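Local coordinates for protein RNA-directed RNA polymerase (Infectious pancreatic necrosis virus, PDB 3ZED) that probably acts as the viral RNA-dependent RNA polymerase, extending RNA from ribonucleoside triphosphates and also occurring covalently attached to the genomic RNA, at residues B[94-105]-B[247-255]. Sequence-based numbering, arbitrary orientation.
Sequences SVPEGTTAFYPK and AGLPYIGKT
The loop 247-255, a predicted GTP-binding element of sequence GLPYIGKT, carries a type II beta turn from Tyr251 to Lys254 and packs against strand 92-98 and the segment that follows strand 101-102. Tyr251 makes the one hydrogen bond across: OH donates to Ser94 O at 2.7 Å, in the carbonyl plane and with a C=O...donor angle of 156°. A chi1 of -52° sets the ring trans to its own carbonyl carbon and directs it across to the strand; there CE1 also passes 3.8 Å from Ser94 OG. Pro250, preceded by a cis peptide bond, places CG 3.9 Å off the plane of the Tyr251 ring, nearer the periphery than the centre. That same CG meets Pro96 CG at 3.8 Å, the two side chains running at about a right angle to each other. Pro96 centres an inverse gamma turn and also touches Leu266 of helix 260-278, as Tyr251 does. From strand 101-102, Phe102 brings CZ to 4.3 Å from Pro250 O, which lies at the ring edge near its plane. Further along, Pro104 CB is 3.8 Å from both Leu249 CD2 and Ile252 CD1, and the three side chains touch Leu458 of strand 456-459. At this end Ile252 CD1 approaches the backbone of Lys105, 3.2 Å from its O.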
# COMPACT_ATOMS: atom_id res chain seq x y z
N SER B 94 -28.29 -8.83 -4.91
CA SER B 94 -28.38 -9.85 -3.85
C SER B 94 -27.88 -9.25 -2.54
O SER B 94 -26.73 -8.84 -2.45
CB SER B 94 -27.61 -11.10 -4.24
OG SER B 94 -26.25 -10.80 -4.53
N VAL B 95 -28.77 -9.12 -1.54
CA VAL B 95 -28.44 -8.47 -0.27
C VAL B 95 -28.68 -9.40 0.95
O VAL B 95 -29.64 -10.18 0.94
CB VAL B 95 -29.18 -7.12 -0.10
CG1 VAL B 95 -28.71 -6.10 -1.13
CG2 VAL B 95 -30.69 -7.29 -0.16
N PRO B 96 -27.82 -9.34 2.00
CA PRO B 96 -28.03 -10.21 3.18
C PRO B 96 -29.18 -9.70 4.04
O PRO B 96 -28.97 -8.93 4.98
CB PRO B 96 -26.68 -10.15 3.91
CG PRO B 96 -25.77 -9.26 3.09
CD PRO B 96 -26.63 -8.47 2.18
N GLU B 97 -30.42 -10.11 3.70
CA GLU B 97 -31.66 -9.69 4.36
C GLU B 97 -32.53 -10.85 4.85
O GLU B 97 -33.51 -10.60 5.55
CB GLU B 97 -32.49 -8.86 3.37
CG GLU B 97 -32.36 -7.36 3.54
CD GLU B 97 -33.20 -6.53 2.57
OE1 GLU B 97 -34.36 -6.91 2.30
OE2 GLU B 97 -32.69 -5.48 2.11
N GLY B 98 -32.17 -12.09 4.48
CA GLY B 98 -32.92 -13.30 4.81
C GLY B 98 -33.16 -13.57 6.28
O GLY B 98 -32.43 -13.07 7.14
N THR B 99 -34.20 -14.38 6.57
CA THR B 99 -34.63 -14.74 7.93
C THR B 99 -33.70 -15.81 8.52
O THR B 99 -33.62 -15.96 9.74
CB THR B 99 -36.10 -15.17 7.97
OG1 THR B 99 -36.38 -16.10 6.92
CG2 THR B 99 -37.05 -13.99 7.87
N THR B 100 -32.99 -16.53 7.64
CA THR B 100 -32.00 -17.56 7.99
C THR B 100 -30.62 -16.96 7.76
O THR B 100 -30.50 -15.91 7.13
CB THR B 100 -32.26 -18.84 7.20
OG1 THR B 100 -32.27 -18.52 5.81
CG2 THR B 100 -33.57 -19.52 7.58
N ALA B 101 -29.57 -17.61 8.27
CA ALA B 101 -28.21 -17.11 8.13
C ALA B 101 -27.25 -18.21 7.69
O ALA B 101 -27.61 -19.39 7.67
CB ALA B 101 -27.74 -16.50 9.44
N PHE B 102 -26.01 -17.81 7.33
CA PHE B 102 -24.98 -18.75 6.92
C PHE B 102 -23.61 -18.35 7.44
O PHE B 102 -23.30 -17.15 7.52
CB PHE B 102 -24.95 -18.92 5.39
CG PHE B 102 -24.40 -17.75 4.60
CD1 PHE B 102 -25.22 -16.71 4.18
CD2 PHE B 102 -23.04 -17.70 4.25
CE1 PHE B 102 -24.70 -15.64 3.45
CE2 PHE B 102 -22.52 -16.61 3.52
CZ PHE B 102 -23.36 -15.59 3.13
N TYR B 103 -22.77 -19.35 7.75
CA TYR B 103 -21.38 -19.12 8.14
C TYR B 103 -20.54 -19.06 6.88
O TYR B 103 -20.55 -20.01 6.10
CB TYR B 103 -20.87 -20.19 9.11
CG TYR B 103 -21.54 -20.09 10.46
CD1 TYR B 103 -21.18 -19.10 11.37
CD2 TYR B 103 -22.54 -20.99 10.82
CE1 TYR B 103 -21.82 -19.00 12.60
CE2 TYR B 103 -23.17 -20.90 12.06
CZ TYR B 103 -22.80 -19.91 12.95
OH TYR B 103 -23.41 -19.81 14.18
N PRO B 104 -19.84 -17.93 6.62
CA PRO B 104 -19.02 -17.85 5.40
C PRO B 104 -17.81 -18.79 5.45
O PRO B 104 -17.30 -19.13 6.53
CB PRO B 104 -18.62 -16.39 5.35
CG PRO B 104 -18.59 -15.96 6.79
CD PRO B 104 -19.72 -16.70 7.43
N LYS B 105 -17.39 -19.26 4.26
CA LYS B 105 -16.29 -20.20 4.10
C LYS B 105 -15.41 -19.75 2.95
O LYS B 105 -15.92 -19.48 1.85
CB LYS B 105 -16.81 -21.63 3.86
CG LYS B 105 -17.45 -22.27 5.10
CD LYS B 105 -18.30 -23.46 4.76
CE LYS B 105 -19.12 -23.90 5.94
NZ LYS B 105 -19.88 -25.14 5.64
N ALA B 247 -14.34 -9.23 -4.18
CA ALA B 247 -15.40 -8.46 -3.55
C ALA B 247 -15.28 -8.53 -2.02
O ALA B 247 -15.70 -7.61 -1.32
CB ALA B 247 -16.76 -9.00 -3.98
N GLY B 248 -14.74 -9.64 -1.53
CA GLY B 248 -14.64 -9.92 -0.10
C GLY B 248 -16.01 -10.27 0.46
O GLY B 248 -16.96 -10.48 -0.31
N LEU B 249 -16.12 -10.32 1.80
CA LEU B 249 -17.39 -10.62 2.46
C LEU B 249 -18.43 -9.52 2.16
O LEU B 249 -18.05 -8.36 2.02
CB LEU B 249 -17.23 -10.77 3.98
CG LEU B 249 -16.39 -11.94 4.50
CD1 LEU B 249 -16.46 -12.01 6.02
CD2 LEU B 249 -16.88 -13.26 3.96
N PRO B 250 -19.72 -9.87 1.98
CA PRO B 250 -20.33 -11.21 2.09
C PRO B 250 -20.48 -11.91 0.73
O PRO B 250 -21.39 -12.73 0.57
CB PRO B 250 -21.68 -10.89 2.73
CG PRO B 250 -22.03 -9.48 2.25
CD PRO B 250 -20.75 -8.84 1.74
N TYR B 251 -19.57 -11.62 -0.24
CA TYR B 251 -19.67 -12.21 -1.57
C TYR B 251 -18.43 -13.02 -1.95
O TYR B 251 -17.69 -12.63 -2.86
CB TYR B 251 -19.97 -11.13 -2.64
CG TYR B 251 -21.18 -10.29 -2.29
CD1 TYR B 251 -22.46 -10.82 -2.35
CD2 TYR B 251 -21.03 -8.98 -1.85
CE1 TYR B 251 -23.57 -10.07 -1.97
CE2 TYR B 251 -22.13 -8.22 -1.47
CZ TYR B 251 -23.40 -8.77 -1.52
OH TYR B 251 -24.49 -8.02 -1.17
N ILE B 252 -18.25 -14.20 -1.32
CA ILE B 252 -17.12 -15.08 -1.64
C ILE B 252 -17.31 -15.67 -3.05
O ILE B 252 -18.41 -16.11 -3.42
CB ILE B 252 -16.93 -16.19 -0.55
CG1 ILE B 252 -16.40 -15.57 0.77
CG2 ILE B 252 -15.98 -17.31 -1.04
CD1 ILE B 252 -16.74 -16.37 2.02
N GLY B 253 -16.23 -15.64 -3.83
CA GLY B 253 -16.19 -16.14 -5.19
C GLY B 253 -16.58 -15.12 -6.24
O GLY B 253 -16.67 -15.45 -7.42
N LYS B 254 -16.81 -13.87 -5.81
CA LYS B 254 -17.20 -12.80 -6.71
C LYS B 254 -16.13 -11.71 -6.75
O LYS B 254 -15.40 -11.52 -5.79
CB LYS B 254 -18.56 -12.20 -6.28
CG LYS B 254 -19.68 -13.21 -6.08
CD LYS B 254 -20.46 -13.49 -7.35
CE LYS B 254 -21.46 -14.61 -7.20
NZ LYS B 254 -22.55 -14.26 -6.25
N THR B 255 -16.05 -11.01 -7.89
CA THR B 255 -15.14 -9.88 -8.08
C THR B 255 -15.87 -8.59 -7.71
O THR B 255 -17.07 -8.63 -7.44
CB THR B 255 -14.64 -9.82 -9.53
OG1 THR B 255 -15.75 -9.57 -10.40
CG2 THR B 255 -13.87 -11.07 -9.95